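Local coordinates for protein dihydrodipicolinate synthase (PDB 1XKY) that probably catalyses the condensation of pyruvate with aspartate semialdehyde that opens the diaminopimelate route to lysine, at residues P262-V270 against R289-Q297. Numbering follows the deposited sequence.
Sequences PVKTALQMV and RVTLQSVMQ
Met269 meets Arg289 beside its guanidinium. Met269 CE approaches this group obliquely, 4.1 Å from Arg289 NH1. Gln293 NE2 lies at its edge, in plane. Arg289 NH2 makes a salt bridge with Glu286 of the same helix. The closer methionine contact is with the aliphatic stem, Met269 CE to Arg289 CG at 3.6 Å. The same methyl also lies 3.4 Å from Arg289 O, which accepts the helix bond from Gln293 N. Met269 is a knob in a hole formed by Arg289, Leu292, Gln293 and Met296. Its chain is extended at both chi2 (168°) and chi3 (-176°), so that CE reaches the other helix. Leu292 is the reciprocal knob, set among Pro262, Thr265, Ala266 and Met269. Its CD2 branch does most of the touching. Leu292 CD2 comes within 3.3 Å of Pro262 O and 4.0 Å of Thr265 CB. Further along, Met296 bends at chi2 and chi3 and lays SD 3.9 Å from Ala266 CB. Ala266 and Met296 both also touch Val220 of helix 218-234. The Thr265 hydroxyl bonds to Thr261 O in its own helix. The two helix segments cross at -60°, with axes 10.5 Å apart. They belong to the C-terminal helices that follow the eight-stranded TIM barrel. Between these segments the side chains meet mainly through carbon and sulfur, with two methyls also against the carbonyl oxygens of Pro262 and Arg289. Both oxygens already accept a helix bond, while Arg289 NH2 and the Thr265 hydroxyl have partners in their own helices.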
ATOM      1  N   PRO A 262      22.153  12.523  -3.599  1.00 15.38           N
ATOM      2  CA  PRO A 262      21.767  13.935  -3.708  1.00 15.32           C
ATOM      3  C   PRO A 262      22.392  14.875  -2.660  1.00 15.23           C
ATOM      4  O   PRO A 262      22.871  15.954  -3.019  1.00 15.43           O
ATOM      5  CB  PRO A 262      20.233  13.889  -3.588  1.00 15.13           C
ATOM      6  CG  PRO A 262      19.869  12.513  -4.031  1.00 15.26           C
ATOM      7  CD  PRO A 262      20.971  11.650  -3.496  1.00 15.56           C
ATOM      8  N   VAL A 263      22.413  14.471  -1.391  1.00 15.57           N
ATOM      9  CA  VAL A 263      22.985  15.325  -0.344  1.00 15.33           C
ATOM     10  C   VAL A 263      24.505  15.480  -0.487  1.00 15.61           C
ATOM     11  O   VAL A 263      25.030  16.585  -0.312  1.00 14.91           O
ATOM     12  CB  VAL A 263      22.546  14.898   1.101  1.00 15.44           C
ATOM     13  CG1 VAL A 263      23.209  13.616   1.549  1.00 15.14           C
ATOM     14  CG2 VAL A 263      22.825  16.035   2.094  1.00 15.62           C
ATOM     15  N   LYS A 264      25.199  14.399  -0.856  1.00 15.59           N
ATOM     16  CA  LYS A 264      26.623  14.481  -1.198  1.00 16.00           C
ATOM     17  C   LYS A 264      26.894  15.455  -2.341  1.00 16.33           C
ATOM     18  O   LYS A 264      27.844  16.221  -2.288  1.00 15.94           O
ATOM     19  CB  LYS A 264      27.192  13.110  -1.581  1.00 15.78           C
ATOM     20  CG  LYS A 264      27.414  12.188  -0.414  1.00 15.90           C
ATOM     21  CD  LYS A 264      28.369  11.063  -0.780  1.00 15.95           C
ATOM     22  CE  LYS A 264      28.968  10.436   0.449  1.00 14.26           C
ATOM     23  NZ  LYS A 264      29.815   9.256   0.121  1.00 12.71           N
ATOM     24  N   THR A 265      26.054  15.406  -3.370  1.00 17.24           N
ATOM     25  CA  THR A 265      26.191  16.280  -4.526  1.00 17.81           C
ATOM     26  C   THR A 265      25.893  17.729  -4.143  1.00 18.03           C
ATOM     27  O   THR A 265      26.609  18.624  -4.554  1.00 18.11           O
ATOM     28  CB  THR A 265      25.267  15.822  -5.682  1.00 17.64           C
ATOM     29  OG1 THR A 265      25.414  14.406  -5.878  1.00 18.70           O
ATOM     30  CG2 THR A 265      25.591  16.561  -6.975  1.00 18.12           C
ATOM     31  N   ALA A 266      24.850  17.946  -3.342  1.00 18.91           N
ATOM     32  CA  ALA A 266      24.510  19.281  -2.816  1.00 19.59           C
ATOM     33  C   ALA A 266      25.638  19.882  -1.952  1.00 20.63           C
ATOM     34  O   ALA A 266      25.926  21.084  -2.029  1.00 20.48           O
ATOM     35  CB  ALA A 266      23.202  19.221  -2.026  1.00 19.73           C
ATOM     36  N   LEU A 267      26.286  19.036  -1.155  1.00 21.28           N
ATOM     37  CA  LEU A 267      27.457  19.443  -0.382  1.00 22.28           C
ATOM     38  C   LEU A 267      28.591  19.914  -1.302  1.00 23.51           C
ATOM     39  O   LEU A 267      29.199  20.961  -1.068  1.00 23.27           O
ATOM     40  CB  LEU A 267      27.926  18.294   0.520  1.00 21.87           C
ATOM     41  CG  LEU A 267      27.177  18.178   1.854  1.00 21.90           C
ATOM     42  CD1 LEU A 267      27.418  16.832   2.517  1.00 21.16           C
ATOM     43  CD2 LEU A 267      27.585  19.326   2.779  1.00 21.34           C
ATOM     44  N   GLN A 268      28.870  19.136  -2.345  1.00 25.23           N
ATOM     45  CA  GLN A 268      29.836  19.532  -3.370  1.00 26.98           C
ATOM     46  C   GLN A 268      29.451  20.872  -4.012  1.00 27.66           C
ATOM     47  O   GLN A 268      30.311  21.726  -4.215  1.00 27.77           O
ATOM     48  CB  GLN A 268      29.983  18.420  -4.419  1.00 27.44           C
ATOM     49  CG  GLN A 268      30.843  18.765  -5.629  1.00 30.39           C
ATOM     50  CD  GLN A 268      30.014  19.170  -6.840  1.00 33.87           C
ATOM     51  OE1 GLN A 268      29.142  18.414  -7.299  1.00 35.88           O
ATOM     52  NE2 GLN A 268      30.282  20.363  -7.369  1.00 35.61           N
ATOM     53  N   MET A 269      28.164  21.059  -4.309  1.00 28.81           N
ATOM     54  CA  MET A 269      27.670  22.307  -4.920  1.00 29.58           C
ATOM     55  C   MET A 269      27.933  23.554  -4.053  1.00 30.18           C
ATOM     56  O   MET A 269      28.120  24.646  -4.595  1.00 30.28           O
ATOM     57  CB  MET A 269      26.164  22.211  -5.220  1.00 29.94           C
ATOM     58  CG  MET A 269      25.784  21.378  -6.443  1.00 30.59           C
ATOM     59  SD  MET A 269      23.996  21.034  -6.526  1.00 32.28           S
ATOM     60  CE  MET A 269      23.967  19.981  -7.969  1.00 31.27           C
ATOM     61  N   VAL A 270      27.940  23.396  -2.726  1.00 30.35           N
ATOM     62  CA  VAL A 270      28.255  24.513  -1.812  1.00 30.75           C
ATOM     63  C   VAL A 270      29.690  24.469  -1.282  1.00 30.63           C
ATOM     64  O   VAL A 270      29.971  24.995  -0.202  1.00 31.30           O
ATOM     65  CB  VAL A 270      27.263  24.613  -0.613  1.00 30.74           C
ATOM     66  CG1 VAL A 270      25.835  24.785  -1.116  1.00 31.70           C
ATOM     67  CG2 VAL A 270      27.362  23.405   0.324  1.00 31.05           C
ATOM     68  N   ARG A 289      21.346  16.256 -11.535  1.00 20.87           N
ATOM     69  CA  ARG A 289      22.194  17.315 -10.988  1.00 21.65           C
ATOM     70  C   ARG A 289      21.604  18.710 -11.237  1.00 21.46           C
ATOM     71  O   ARG A 289      21.539  19.534 -10.328  1.00 21.14           O
ATOM     72  CB  ARG A 289      23.598  17.216 -11.597  1.00 22.04           C
ATOM     73  CG  ARG A 289      24.664  17.989 -10.861  1.00 24.57           C
ATOM     74  CD  ARG A 289      25.867  18.248 -11.743  1.00 27.33           C
ATOM     75  NE  ARG A 289      25.521  19.174 -12.825  1.00 30.78           N
ATOM     76  CZ  ARG A 289      25.415  20.499 -12.700  1.00 32.79           C
ATOM     77  NH1 ARG A 289      25.628  21.104 -11.533  1.00 34.66           N
ATOM     78  NH2 ARG A 289      25.083  21.230 -13.757  1.00 33.94           N
ATOM     79  N   VAL A 290      21.181  18.963 -12.475  1.00 21.68           N
ATOM     80  CA  VAL A 290      20.511  20.218 -12.841  1.00 21.55           C
ATOM     81  C   VAL A 290      19.211  20.428 -12.038  1.00 20.92           C
ATOM     82  O   VAL A 290      18.929  21.531 -11.567  1.00 20.68           O
ATOM     83  CB  VAL A 290      20.222  20.267 -14.372  1.00 21.86           C
ATOM     84  CG1 VAL A 290      19.286  21.420 -14.727  1.00 22.40           C
ATOM     85  CG2 VAL A 290      21.523  20.397 -15.159  1.00 22.55           C
ATOM     86  N   THR A 291      18.431  19.369 -11.876  1.00 20.47           N
ATOM     87  CA  THR A 291      17.207  19.435 -11.072  1.00 20.39           C
ATOM     88  C   THR A 291      17.493  19.803  -9.603  1.00 20.29           C
ATOM     89  O   THR A 291      16.832  20.673  -9.028  1.00 19.78           O
ATOM     90  CB  THR A 291      16.427  18.099 -11.158  1.00 20.45           C
ATOM     91  OG1 THR A 291      16.079  17.842 -12.528  1.00 20.44           O
ATOM     92  CG2 THR A 291      15.155  18.139 -10.318  1.00 20.61           C
ATOM     93  N   LEU A 292      18.477  19.135  -9.009  1.00 20.25           N
ATOM     94  CA  LEU A 292      18.893  19.418  -7.634  1.00 20.14           C
ATOM     95  C   LEU A 292      19.439  20.839  -7.511  1.00 20.44           C
ATOM     96  O   LEU A 292      19.127  21.547  -6.558  1.00 19.26           O
ATOM     97  CB  LEU A 292      19.949  18.408  -7.179  1.00 19.79           C
ATOM     98  CG  LEU A 292      20.628  18.638  -5.823  1.00 19.57           C
ATOM     99  CD1 LEU A 292      19.591  18.663  -4.700  1.00 19.23           C
ATOM    100  CD2 LEU A 292      21.671  17.557  -5.581  1.00 19.29           C
ATOM    101  N   GLN A 293      20.255  21.241  -8.486  1.00 21.34           N
ATOM    102  CA  GLN A 293      20.883  22.561  -8.488  1.00 22.20           C
ATOM    103  C   GLN A 293      19.839  23.675  -8.433  1.00 22.42           C
ATOM    104  O   GLN A 293      20.017  24.670  -7.737  1.00 21.80           O
ATOM    105  CB  GLN A 293      21.751  22.735  -9.739  1.00 22.74           C
ATOM    106  CG  GLN A 293      22.630  23.978  -9.732  1.00 24.60           C
ATOM    107  CD  GLN A 293      23.424  24.127 -11.019  1.00 27.48           C
ATOM    108  OE1 GLN A 293      22.873  24.038 -12.126  1.00 30.68           O
ATOM    109  NE2 GLN A 293      24.723  24.353 -10.883  1.00 29.20           N
ATOM    110  N   SER A 294      18.743  23.491  -9.160  1.00 23.02           N
ATOM    111  CA  SER A 294      17.711  24.515  -9.229  1.00 23.79           C
ATOM    112  C   SER A 294      16.976  24.667  -7.897  1.00 23.72           C
ATOM    113  O   SER A 294      16.573  25.772  -7.548  1.00 24.14           O
ATOM    114  CB  SER A 294      16.753  24.247 -10.388  1.00 24.06           C
ATOM    115  OG  SER A 294      17.372  24.629 -11.614  1.00 26.16           O
ATOM    116  N   VAL A 295      16.835  23.583  -7.140  1.00 23.74           N
ATOM    117  CA  VAL A 295      16.241  23.678  -5.803  1.00 23.91           C
ATOM    118  C   VAL A 295      17.241  24.319  -4.830  1.00 24.09           C
ATOM    119  O   VAL A 295      16.896  25.253  -4.104  1.00 23.96           O
ATOM    120  CB  VAL A 295      15.754  22.310  -5.258  1.00 23.93           C
ATOM    121  CG1 VAL A 295      15.088  22.487  -3.889  1.00 24.21           C
ATOM    122  CG2 VAL A 295      14.781  21.660  -6.231  1.00 23.88           C
ATOM    123  N   MET A 296      18.483  23.844  -4.846  1.00 24.32           N
ATOM    124  CA  MET A 296      19.533  24.404  -3.988  1.00 24.64           C
ATOM    125  C   MET A 296      19.704  25.910  -4.192  1.00 25.05           C
ATOM    126  O   MET A 296      19.904  26.660  -3.225  1.00 24.63           O
ATOM    127  CB  MET A 296      20.870  23.694  -4.240  1.00 24.78           C
ATOM    128  CG  MET A 296      20.927  22.245  -3.748  1.00 24.59           C
ATOM    129  SD  MET A 296      20.482  22.031  -2.002  1.00 24.17           S
ATOM    130  CE  MET A 296      21.776  22.954  -1.155  1.00 26.10           C
ATOM    131  N   GLN A 297      19.625  26.346  -5.449  1.00 25.69           N
ATOM    132  CA  GLN A 297      19.760  27.766  -5.797  1.00 26.21           C
ATOM    133  C   GLN A 297      18.574  28.619  -5.328  1.00 25.92           C
ATOM    134  O   GLN A 297      18.708  29.834  -5.189  1.00 25.55           O
ATOM    135  CB  GLN A 297      20.006  27.936  -7.306  1.00 26.57           C
ATOM    136  CG  GLN A 297      21.432  27.564  -7.694  1.00 28.73           C
ATOM    137  CD  GLN A 297      21.718  27.577  -9.200  1.00 31.64           C
ATOM    138  OE1 GLN A 297      22.872  27.423  -9.609  1.00 33.98           O
ATOM    139  NE2 GLN A 297      20.681  27.755 -10.023  1.00 33.72           N
TER